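Local coordinates for protein toll-like receptor 6, Variable lymphocyte receptor B (Mus musculus, PDB 3A79) that probably recognises microbial diacylated lipopeptides together with Toll-like receptor 2, as the leucine-rich-repeat extracellular part of an innate immune receptor, at residues Leu178-Ile183 and Ser210-Met215; Thr197-Phe203 and Gly221-Asn227; Leu238-Ser243 and Lys268-Phe273. All blocks are in the same frame, centred on the assembly; numbering follows the deposited sequence.

Interaction 1: Leu178-Ile183 and Ser210-Met215; sequences LVSYHI and SVQVNM. With NAG (2-acetamido-2-deoxy-beta-D-glucopyranose), chain M.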
loop_
_atom_site.group_PDB
_atom_site.type_symbol
_atom_site.label_atom_id
_atom_site.label_comp_id
_atom_site.label_asym_id
_atom_site.label_seq_id
_atom_site.Cartn_x
_atom_site.Cartn_y
_atom_site.Cartn_z
ATOM N N LEU B 178 37.083 6.395 19.381
ATOM C CA LEU B 178 37.206 7.410 20.397
ATOM C C LEU B 178 36.111 7.159 21.418
ATOM O O LEU B 178 35.495 8.091 21.935
ATOM C CB LEU B 178 36.955 8.770 19.755
ATOM C CG LEU B 178 37.800 9.417 18.647
ATOM C CD1 LEU B 178 38.586 10.560 19.233
ATOM C CD2 LEU B 178 38.693 8.448 17.878
ATOM N N VAL B 179 35.818 5.894 21.676
ATOM C CA VAL B 179 34.826 5.578 22.688
ATOM C C VAL B 179 35.417 5.950 24.044
ATOM O O VAL B 179 34.742 6.544 24.887
ATOM C CB VAL B 179 34.434 4.091 22.664
ATOM C CG1 VAL B 179 33.321 3.839 23.637
ATOM C CG2 VAL B 179 33.990 3.694 21.284
ATOM N N SER B 180 36.696 5.627 24.223
ATOM C CA SER B 180 37.393 5.866 25.481
ATOM C C SER B 180 37.683 7.350 25.744
ATOM O O SER B 180 38.191 7.705 26.803
ATOM C CB SER B 180 38.708 5.079 25.503
ATOM O OG SER B 180 38.515 3.749 25.939
ATOM N N TYR B 181 37.343 8.208 24.786
ATOM C CA TYR B 181 37.796 9.601 24.775
ATOM C C TYR B 181 36.875 10.609 25.463
ATOM O O TYR B 181 35.689 10.688 25.171
ATOM C CB TYR B 181 38.055 10.053 23.334
ATOM C CG TYR B 181 38.123 11.550 23.145
ATOM C CD1 TYR B 181 39.346 12.191 22.992
ATOM C CD2 TYR B 181 36.966 12.324 23.112
ATOM C CE1 TYR B 181 39.417 13.561 22.810
ATOM C CE2 TYR B 181 37.028 13.700 22.939
ATOM C CZ TYR B 181 38.258 14.313 22.787
ATOM O OH TYR B 181 38.340 15.675 22.612
ATOM N N HIS B 182 37.451 11.397 26.365
ATOM C CA HIS B 182 36.742 12.482 27.020
ATOM C C HIS B 182 37.504 13.757 26.694
ATOM O O HIS B 182 38.675 13.685 26.328
ATOM C CB HIS B 182 36.672 12.235 28.533
ATOM C CG HIS B 182 36.196 10.856 28.895
ATOM N ND1 HIS B 182 34.864 10.495 28.869
ATOM C CD2 HIS B 182 36.876 9.749 29.278
ATOM C CE1 HIS B 182 34.746 9.226 29.224
ATOM N NE2 HIS B 182 35.951 8.749 29.477
ATOM N N ILE B 183 36.833 14.906 26.782
ATOM C CA ILE B 183 37.458 16.213 26.560
ATOM C C ILE B 183 38.415 16.508 27.699
ATOM O O ILE B 183 38.195 16.051 28.817
ATOM C CB ILE B 183 36.414 17.347 26.544
ATOM C CG1 ILE B 183 35.669 17.398 25.214
ATOM C CG2 ILE B 183 37.086 18.686 26.766
ATOM C CD1 ILE B 183 36.536 17.833 24.058
ATOM N N SER B 210 31.324 14.830 21.077
ATOM C CA SER B 210 32.113 15.875 21.719
ATOM C C SER B 210 33.603 15.738 21.469
ATOM O O SER B 210 34.394 15.779 22.397
ATOM C CB SER B 210 31.829 15.925 23.224
ATOM O OG SER B 210 32.487 14.872 23.907
ATOM N N VAL B 211 33.996 15.585 20.216
ATOM C CA VAL B 211 35.415 15.485 19.929
ATOM C C VAL B 211 36.029 16.820 19.492
ATOM O O VAL B 211 35.526 17.494 18.583
ATOM C CB VAL B 211 35.714 14.386 18.914
ATOM C CG1 VAL B 211 37.203 14.288 18.680
ATOM C CG2 VAL B 211 35.206 13.091 19.431
ATOM N N GLN B 212 37.119 17.185 20.165
ATOM C CA GLN B 212 37.843 18.415 19.887
ATOM C C GLN B 212 39.241 18.169 19.312
ATOM O O GLN B 212 40.006 19.103 19.128
ATOM C CB GLN B 212 37.950 19.262 21.158
ATOM C CG GLN B 212 36.744 20.146 21.451
ATOM C CD GLN B 212 36.872 20.886 22.776
ATOM O OE1 GLN B 212 35.951 20.880 23.590
ATOM N NE2 GLN B 212 38.026 21.518 23.001
ATOM N N VAL B 213 39.577 16.916 19.044
ATOM C CA VAL B 213 40.845 16.579 18.414
ATOM C C VAL B 213 40.943 17.158 17.004
ATOM O O VAL B 213 40.044 16.978 16.177
ATOM C CB VAL B 213 41.032 15.043 18.331
ATOM C CG1 VAL B 213 42.103 14.678 17.323
ATOM C CG2 VAL B 213 41.354 14.464 19.699
ATOM N N ASN B 214 42.045 17.855 16.740
ATOM C CA ASN B 214 42.352 18.379 15.410
ATOM C C ASN B 214 42.967 17.269 14.540
ATOM O O ASN B 214 44.120 16.884 14.741
ATOM C CB ASN B 214 43.299 19.585 15.542
ATOM C CG ASN B 214 43.404 20.424 14.261
ATOM O OD1 ASN B 214 42.645 20.234 13.314
ATOM N ND2 ASN B 214 44.355 21.377 14.250
ATOM N N MET B 215 42.198 16.740 13.589
ATOM C CA MET B 215 42.677 15.625 12.770
ATOM C C MET B 215 43.052 15.977 11.346
ATOM O O MET B 215 42.187 16.220 10.511
ATOM C CB MET B 215 41.644 14.506 12.716
ATOM C CG MET B 215 41.400 13.865 14.041
ATOM S SD MET B 215 41.016 12.132 13.865
ATOM C CE MET B 215 40.820 11.719 15.597
HETATM C C1 NAG M . 44.799 21.757 12.917
HETATM C C2 NAG M . 44.980 23.281 12.853
HETATM C C3 NAG M . 45.491 23.689 11.473
HETATM C C4 NAG M . 46.819 23.006 11.193
HETATM C C5 NAG M . 46.761 21.478 11.384
HETATM C C6 NAG M . 48.204 20.930 11.468
HETATM C C7 NAG M . 42.751 23.726 13.930
HETATM C C8 NAG M . 42.891 23.855 15.421
HETATM N N2 NAG M . 43.808 24.090 13.199
HETATM O O3 NAG M . 45.656 25.090 11.401
HETATM O O4 NAG M . 47.223 23.348 9.882
HETATM O O5 NAG M . 46.011 21.085 12.541
HETATM O O6 NAG M . 48.366 19.530 11.304
HETATM O O7 NAG M . 41.692 23.330 13.431
#
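The ring of Tyr181 meets Ser210 O at its edge, in the ring plane, with CE2 3.4 Å from that oxygen; Val211 CA and Val213 CG2 approach the same ring obliquely. The contact lies in the Toll-like receptor 6 part of the fusion, within its leucine-rich-repeat solenoid, where the loop after strand 171-178 packs on the chain leading into strand 214-220. With CG anti to the backbone N (chi1 163°), the tyrosine extends towards 210-215 and its OH accepts from Gln212 N at 3.1 Å, a nearly straight bond of 168°. A phenylalanine here would probably leave Gln212 N without this acceptor. The branches of Val211 divide the neighbours: CG2 faces Tyr181 CE2 at 4.0 Å, while CG1 meets Leu178 CD1, also at 4.0 Å, the side chains of Val211 and Leu178 crossing at about a right angle. Farther out, Ile183 lies across the extended Gln212 chain, its CD1 3.5 Å from Gln212 CB. Farther along, Asn214 carries an N-linked sugar, its ND2 covalently bonded to C1 of the N-acetylglucosamine at 1.5 Å.

Interaction 2: Thr197-Phe203 and Gly221-Asn227; sequences TVLHLVF and GHLQLSN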
loop_
_atom_site.group_PDB
_atom_site.type_symbol
_atom_site.label_atom_id
_atom_site.label_comp_id
_atom_site.label_asym_id
_atom_site.label_seq_id
_atom_site.Cartn_x
_atom_site.Cartn_y
_atom_site.Cartn_z
ATOM N N THR B 197 43.485 4.764 2.260
ATOM C CA THR B 197 42.302 4.762 1.411
ATOM C C THR B 197 41.041 5.088 2.240
ATOM O O THR B 197 40.303 6.037 1.939
ATOM C CB THR B 197 42.122 3.431 0.667
ATOM O OG1 THR B 197 43.230 3.233 -0.215
ATOM C CG2 THR B 197 40.825 3.453 -0.144
ATOM N N VAL B 198 40.806 4.320 3.296
ATOM C CA VAL B 198 39.642 4.559 4.136
ATOM C C VAL B 198 40.037 4.987 5.545
ATOM O O VAL B 198 40.971 4.443 6.128
ATOM C CB VAL B 198 38.747 3.305 4.205
ATOM C CG1 VAL B 198 37.560 3.534 5.115
ATOM C CG2 VAL B 198 38.281 2.911 2.811
ATOM N N LEU B 199 39.340 5.983 6.079
ATOM C CA LEU B 199 39.458 6.305 7.494
ATOM C C LEU B 199 38.106 6.149 8.157
ATOM O O LEU B 199 37.173 6.878 7.837
ATOM C CB LEU B 199 39.955 7.729 7.711
ATOM C CG LEU B 199 40.050 8.091 9.194
ATOM C CD1 LEU B 199 40.866 7.060 9.945
ATOM C CD2 LEU B 199 40.662 9.442 9.353
ATOM N N HIS B 200 38.005 5.197 9.078
ATOM C CA HIS B 200 36.755 4.944 9.785
ATOM C C HIS B 200 36.903 5.314 11.253
ATOM O O HIS B 200 37.764 4.780 11.967
ATOM C CB HIS B 200 36.357 3.474 9.665
ATOM C CG HIS B 200 34.975 3.176 10.164
ATOM N ND1 HIS B 200 34.257 4.057 10.944
ATOM C CD2 HIS B 200 34.190 2.083 10.012
ATOM C CE1 HIS B 200 33.082 3.530 11.236
ATOM N NE2 HIS B 200 33.016 2.333 10.681
ATOM N N LEU B 201 36.053 6.234 11.694
ATOM C CA LEU B 201 36.099 6.717 13.062
ATOM C C LEU B 201 34.814 6.351 13.802
ATOM O O LEU B 201 33.713 6.626 13.329
ATOM C CB LEU B 201 36.317 8.231 13.075
ATOM C CG LEU B 201 37.556 8.677 12.305
ATOM C CD1 LEU B 201 37.528 10.166 12.045
ATOM C CD2 LEU B 201 38.799 8.281 13.073
ATOM N N VAL B 202 34.959 5.718 14.958
ATOM C CA VAL B 202 33.801 5.338 15.760
ATOM C C VAL B 202 33.837 6.093 17.087
ATOM O O VAL B 202 34.873 6.134 17.752
ATOM C CB VAL B 202 33.755 3.799 16.021
ATOM C CG1 VAL B 202 32.408 3.396 16.553
ATOM C CG2 VAL B 202 34.078 3.024 14.752
ATOM N N PHE B 203 32.708 6.684 17.471
ATOM C CA PHE B 203 32.634 7.475 18.697
ATOM C C PHE B 203 31.804 6.796 19.774
ATOM O O PHE B 203 31.176 5.766 19.532
ATOM C CB PHE B 203 32.060 8.852 18.387
ATOM C CG PHE B 203 32.786 9.563 17.287
ATOM C CD1 PHE B 203 32.271 9.589 16.001
ATOM C CD2 PHE B 203 34.002 10.183 17.533
ATOM C CE1 PHE B 203 32.942 10.232 14.982
ATOM C CE2 PHE B 203 34.679 10.826 16.519
ATOM C CZ PHE B 203 34.146 10.848 15.236
ATOM N N GLY B 221 40.530 8.574 0.671
ATOM C CA GLY B 221 39.568 8.215 -0.345
ATOM C C GLY B 221 38.165 8.246 0.217
ATOM O O GLY B 221 37.212 8.652 -0.451
ATOM N N HIS B 222 38.046 7.821 1.466
ATOM C CA HIS B 222 36.751 7.659 2.093
ATOM C C HIS B 222 36.896 7.938 3.575
ATOM O O HIS B 222 37.662 7.280 4.279
ATOM C CB HIS B 222 36.246 6.234 1.853
ATOM C CG HIS B 222 34.816 6.011 2.240
ATOM N ND1 HIS B 222 33.818 6.921 1.967
ATOM C CD2 HIS B 222 34.212 4.964 2.851
ATOM C CE1 HIS B 222 32.665 6.453 2.409
ATOM N NE2 HIS B 222 32.877 5.268 2.951
ATOM N N LEU B 223 36.188 8.957 4.034
ATOM C CA LEU B 223 36.100 9.229 5.452
ATOM C C LEU B 223 34.814 8.602 5.914
ATOM O O LEU B 223 33.808 8.674 5.217
ATOM C CB LEU B 223 36.045 10.727 5.713
ATOM C CG LEU B 223 35.748 11.054 7.170
ATOM C CD1 LEU B 223 36.944 10.673 8.040
ATOM C CD2 LEU B 223 35.436 12.514 7.283
ATOM N N GLN B 224 34.829 7.982 7.083
ATOM C CA GLN B 224 33.602 7.396 7.591
ATOM C C GLN B 224 33.442 7.512 9.098
ATOM O O GLN B 224 34.289 7.039 9.860
ATOM C CB GLN B 224 33.508 5.948 7.164
ATOM C CG GLN B 224 32.108 5.442 7.235
ATOM C CD GLN B 224 32.069 3.957 7.337
ATOM O OE1 GLN B 224 32.927 3.274 6.767
ATOM N NE2 GLN B 224 31.088 3.432 8.085
ATOM N N LEU B 225 32.345 8.142 9.514
ATOM C CA LEU B 225 32.098 8.406 10.928
ATOM C C LEU B 225 30.875 7.642 11.389
ATOM O O LEU B 225 29.868 7.612 10.686
ATOM C CB LEU B 225 31.852 9.897 11.197
ATOM C CG LEU B 225 32.564 11.038 10.474
ATOM C CD1 LEU B 225 32.353 12.304 11.270
ATOM C CD2 LEU B 225 34.039 10.772 10.294
ATOM N N SER B 226 30.957 7.069 12.588
ATOM C CA SER B 226 29.871 6.279 13.158
ATOM C C SER B 226 29.518 6.707 14.583
ATOM O O SER B 226 30.401 6.982 15.390
ATOM C CB SER B 226 30.245 4.802 13.138
ATOM O OG SER B 226 30.507 4.364 11.813
ATOM N N ASN B 227 28.219 6.742 14.881
ATOM C CA ASN B 227 27.706 7.175 16.181
ATOM C C ASN B 227 27.801 8.693 16.359
ATOM O O ASN B 227 28.605 9.200 17.143
ATOM C CB ASN B 227 28.416 6.459 17.336
ATOM C CG ASN B 227 28.294 4.931 17.267
ATOM O OD1 ASN B 227 27.524 4.374 16.477
ATOM N ND2 ASN B 227 29.065 4.251 18.110
#
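Strands 198-203 and 222-227 run parallel, their axes 4.7 Å apart at closest and inclined by 13°, with bridges pairing Val198 with His222 through to Val202 with Ser226. Backbone bonds alternate in direction: Leu199 N donates to His222 O, Gln224 N to Leu199 O, Leu201 N to Gln224 O, Ser226 N to Leu201 O and Phe203 N to Ser226 O. At the start, Thr197 O accepts from both Gly221 N (2.8 Å) and His222 N (2.9 Å), the former tilted from the carbonyl plane. At the far end the Asn227 amide takes over from the backbone, ND2 donating to Phe203 O at 3.0 Å, with that oxygen close to the amide plane.

Side chains alternate between two faces, as expected for the parallel strands of a leucine-rich-repeat solenoid, here in the Toll-like receptor 6 part. Leu199, Leu201, Leu223 and Leu225 point to the face covered by helix 235-246; Leu201 CD1 touches both Leu223 CD1 (4.1 Å) and Leu225 CD2 (4.0 Å). Next to them, the edge of the Phe203 ring meets Leu225 CB. The other face carries Val198, His200, Val202, His222, Gln224 and Ser226. There the Gln224 amide stacks on one face of the His200 imidazole, the planes 28° apart and CD 3.8 Å above the ring centre. With CG of His200 anti to the backbone N (chi1 -170°), the imidazole also brings ND1 within 3.2 Å of Gln224 O, a weak hydrogen bond beside the one that oxygen receives from Leu201 N.

Interaction 3: Leu238-Ser243 and Lys268-Phe273; sequences LMTFLS and KLFQFF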
loop_
_atom_site.group_PDB
_atom_site.type_symbol
_atom_site.label_atom_id
_atom_site.label_comp_id
_atom_site.label_asym_id
_atom_site.label_seq_id
_atom_site.Cartn_x
_atom_site.Cartn_y
_atom_site.Cartn_z
ATOM N N LEU B 238 30.857 19.266 15.495
ATOM C CA LEU B 238 31.045 18.273 14.436
ATOM C C LEU B 238 31.552 18.874 13.137
ATOM O O LEU B 238 32.407 18.289 12.477
ATOM C CB LEU B 238 29.758 17.504 14.136
ATOM C CG LEU B 238 29.947 16.531 12.959
ATOM C CD1 LEU B 238 30.982 15.472 13.311
ATOM C CD2 LEU B 238 28.662 15.875 12.519
ATOM N N MET B 239 31.008 20.028 12.758
ATOM C CA MET B 239 31.422 20.696 11.524
ATOM C C MET B 239 32.885 21.128 11.572
ATOM O O MET B 239 33.589 21.069 10.563
ATOM C CB MET B 239 30.503 21.880 11.199
ATOM C CG MET B 239 29.240 21.502 10.403
ATOM S SD MET B 239 28.026 22.838 10.336
ATOM C CE MET B 239 28.883 24.067 9.350
ATOM N N THR B 240 33.336 21.547 12.751
ATOM C CA THR B 240 34.738 21.898 12.969
ATOM C C THR B 240 35.655 20.677 12.880
ATOM O O THR B 240 36.721 20.716 12.245
ATOM C CB THR B 240 34.943 22.498 14.353
ATOM O OG1 THR B 240 34.181 23.705 14.476
ATOM C CG2 THR B 240 36.394 22.779 14.571
ATOM N N PHE B 241 35.243 19.603 13.550
ATOM C CA PHE B 241 36.032 18.387 13.578
ATOM C C PHE B 241 36.193 17.838 12.166
ATOM O O PHE B 241 37.234 17.264 11.825
ATOM C CB PHE B 241 35.388 17.353 14.503
ATOM C CG PHE B 241 35.975 15.972 14.378
ATOM C CD1 PHE B 241 37.040 15.580 15.173
ATOM C CD2 PHE B 241 35.456 15.062 13.464
ATOM C CE1 PHE B 241 37.580 14.303 15.058
ATOM C CE2 PHE B 241 35.997 13.786 13.342
ATOM C CZ PHE B 241 37.058 13.405 14.138
ATOM N N LEU B 242 35.164 18.034 11.346
ATOM C CA LEU B 242 35.141 17.501 9.986
ATOM C C LEU B 242 35.954 18.388 9.071
ATOM O O LEU B 242 36.548 17.923 8.097
ATOM C CB LEU B 242 33.707 17.445 9.444
ATOM C CG LEU B 242 32.755 16.307 9.783
ATOM C CD1 LEU B 242 31.346 16.666 9.353
ATOM C CD2 LEU B 242 33.195 15.061 9.090
ATOM N N SER B 243 35.953 19.677 9.390
ATOM C CA SER B 243 36.576 20.687 8.543
ATOM C C SER B 243 37.964 20.301 8.049
ATOM O O SER B 243 38.283 20.524 6.887
ATOM C CB SER B 243 36.637 22.032 9.259
ATOM O OG SER B 243 37.514 22.909 8.574
ATOM N N LYS B 268 22.339 22.212 7.947
ATOM C CA LYS B 268 23.694 22.719 8.111
ATOM C C LYS B 268 24.740 21.716 7.600
ATOM O O LYS B 268 25.608 22.056 6.806
ATOM C CB LYS B 268 23.957 23.071 9.575
ATOM C CG LYS B 268 23.174 24.267 10.043
ATOM C CD LYS B 268 23.505 24.645 11.476
ATOM C CE LYS B 268 22.900 25.999 11.827
ATOM N NZ LYS B 268 23.001 26.313 13.278
ATOM N N LEU B 269 24.649 20.476 8.059
ATOM C CA LEU B 269 25.539 19.426 7.593
ATOM C C LEU B 269 25.651 19.391 6.067
ATOM O O LEU B 269 26.755 19.366 5.532
ATOM C CB LEU B 269 25.093 18.069 8.142
ATOM C CG LEU B 269 25.525 17.722 9.567
ATOM C CD1 LEU B 269 25.822 16.262 9.600
ATOM C CD2 LEU B 269 26.781 18.471 9.927
ATOM N N PHE B 270 24.518 19.386 5.366
ATOM C CA PHE B 270 24.534 19.432 3.901
ATOM C C PHE B 270 25.296 20.655 3.398
ATOM O O PHE B 270 26.187 20.529 2.565
ATOM C CB PHE B 270 23.116 19.431 3.302
ATOM C CG PHE B 270 22.342 18.170 3.568
ATOM C CD1 PHE B 270 21.055 18.224 4.096
ATOM C CD2 PHE B 270 22.896 16.935 3.304
ATOM C CE1 PHE B 270 20.337 17.063 4.364
ATOM C CE2 PHE B 270 22.177 15.762 3.570
ATOM C CZ PHE B 270 20.900 15.833 4.101
ATOM N N GLN B 271 24.941 21.833 3.909
ATOM C CA GLN B 271 25.552 23.095 3.469
ATOM C C GLN B 271 27.059 23.117 3.705
ATOM O O GLN B 271 27.808 23.694 2.920
ATOM C CB GLN B 271 24.920 24.289 4.188
ATOM C CG GLN B 271 23.476 24.541 3.850
ATOM C CD GLN B 271 23.313 25.255 2.534
ATOM O OE1 GLN B 271 23.504 26.466 2.448
ATOM N NE2 GLN B 271 22.942 24.510 1.496
ATOM N N PHE B 272 27.489 22.502 4.802
ATOM C CA PHE B 272 28.900 22.404 5.148
ATOM C C PHE B 272 29.661 21.625 4.087
ATOM O O PHE B 272 30.815 21.921 3.779
ATOM C CB PHE B 272 29.058 21.719 6.509
ATOM C CG PHE B 272 30.451 21.237 6.790
ATOM C CD1 PHE B 272 31.387 22.079 7.383
ATOM C CD2 PHE B 272 30.828 19.944 6.461
ATOM C CE1 PHE B 272 32.672 21.644 7.641
ATOM C CE2 PHE B 272 32.116 19.500 6.714
ATOM C CZ PHE B 272 33.039 20.351 7.306
ATOM N N PHE B 273 28.996 20.630 3.522
ATOM C CA PHE B 273 29.627 19.736 2.579
ATOM C C PHE B 273 29.674 20.315 1.177
ATOM O O PHE B 273 30.591 20.033 0.412
ATOM C CB PHE B 273 28.886 18.403 2.551
ATOM C CG PHE B 273 29.269 17.475 3.662
ATOM C CD1 PHE B 273 28.329 17.057 4.588
ATOM C CD2 PHE B 273 30.562 17.011 3.775
ATOM C CE1 PHE B 273 28.674 16.194 5.608
ATOM C CE2 PHE B 273 30.912 16.157 4.796
ATOM C CZ PHE B 273 29.966 15.750 5.713
#
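Phe272 N donates to Lys268 O at 2.8 Å, a bond that stays inside helix 263-273; no hydrogen bond crosses to 238-243, and the helices meet by side chains of 268-273 packing on side chains and backbone of 238-243. Their axes come no closer than 11.0 Å and run in nearly the same direction, with a signed crossing angle of -23°, a spacing that long side chains bridge.

Phe272 and Met239 do most of this. Phe272 has CG anti to its own amide nitrogen (chi1 164°), which extends the ring towards the other helix. Met239 CA lies over one ring face, offset to the rim, while the ring edge faces the backbone of Ser243. The methionine runs past the phenylalanine in the opposite sense, and its bend at chi3 brings CE back to Phe272 CB, 3.7 Å away. Its sulfur SD stands 5.4 Å from the Phe272 ring centroid and 51° off the normal, an oblique Met-aromatic contact.

Leu242 approaches from the next turn, its CB 3.7 Å from Phe272 CZ; its CD1 reaches Phe273 CZ at 4.0 Å. Within their own helix, Phe272 CD2 sits over the centre of one face of the Phe273 ring. Deeper in, Leu269 CD2 touches Met239 CG at 3.9 Å, and Leu269 CD1 touches Leu238 CD2, the side chains of these two leucines crossing at about a right angle. Leu238 and Leu242 also rest on strand 222-229, and Leu269 and Phe273 on strand 252-261. Neighbouring helices that lie side by side and turn their apolar residues onto successive parallel strands are an arrangement of the leucine-rich-repeat solenoid, seen here in its Toll-like receptor 6 part.

Overall arrangement
The three contacts lie close together in the Toll-like receptor 6 part, with centres about 14 Å (1 and 2), 16 Å (1 and 3) and 15 Å (2 and 3) apart. A probable backbone hydrogen bond, Leu178 N to Val202 O at 2.8 Å, ties the start of segment 178-183 to strand 198-203. Phe241 of segment 238-243 touches both of the others: its CE1 is 3.6 Å from Val211 CG1, and its CZ is 3.9 Å from Leu201 CD1. Interaction 3 also meets interaction 2 where Leu242 CD2 lies 3.6 Å from Leu225 CD1. The sugars at Asn214 and beside Gly221 belong to glycans attached to the protein, and mark no binding pocket.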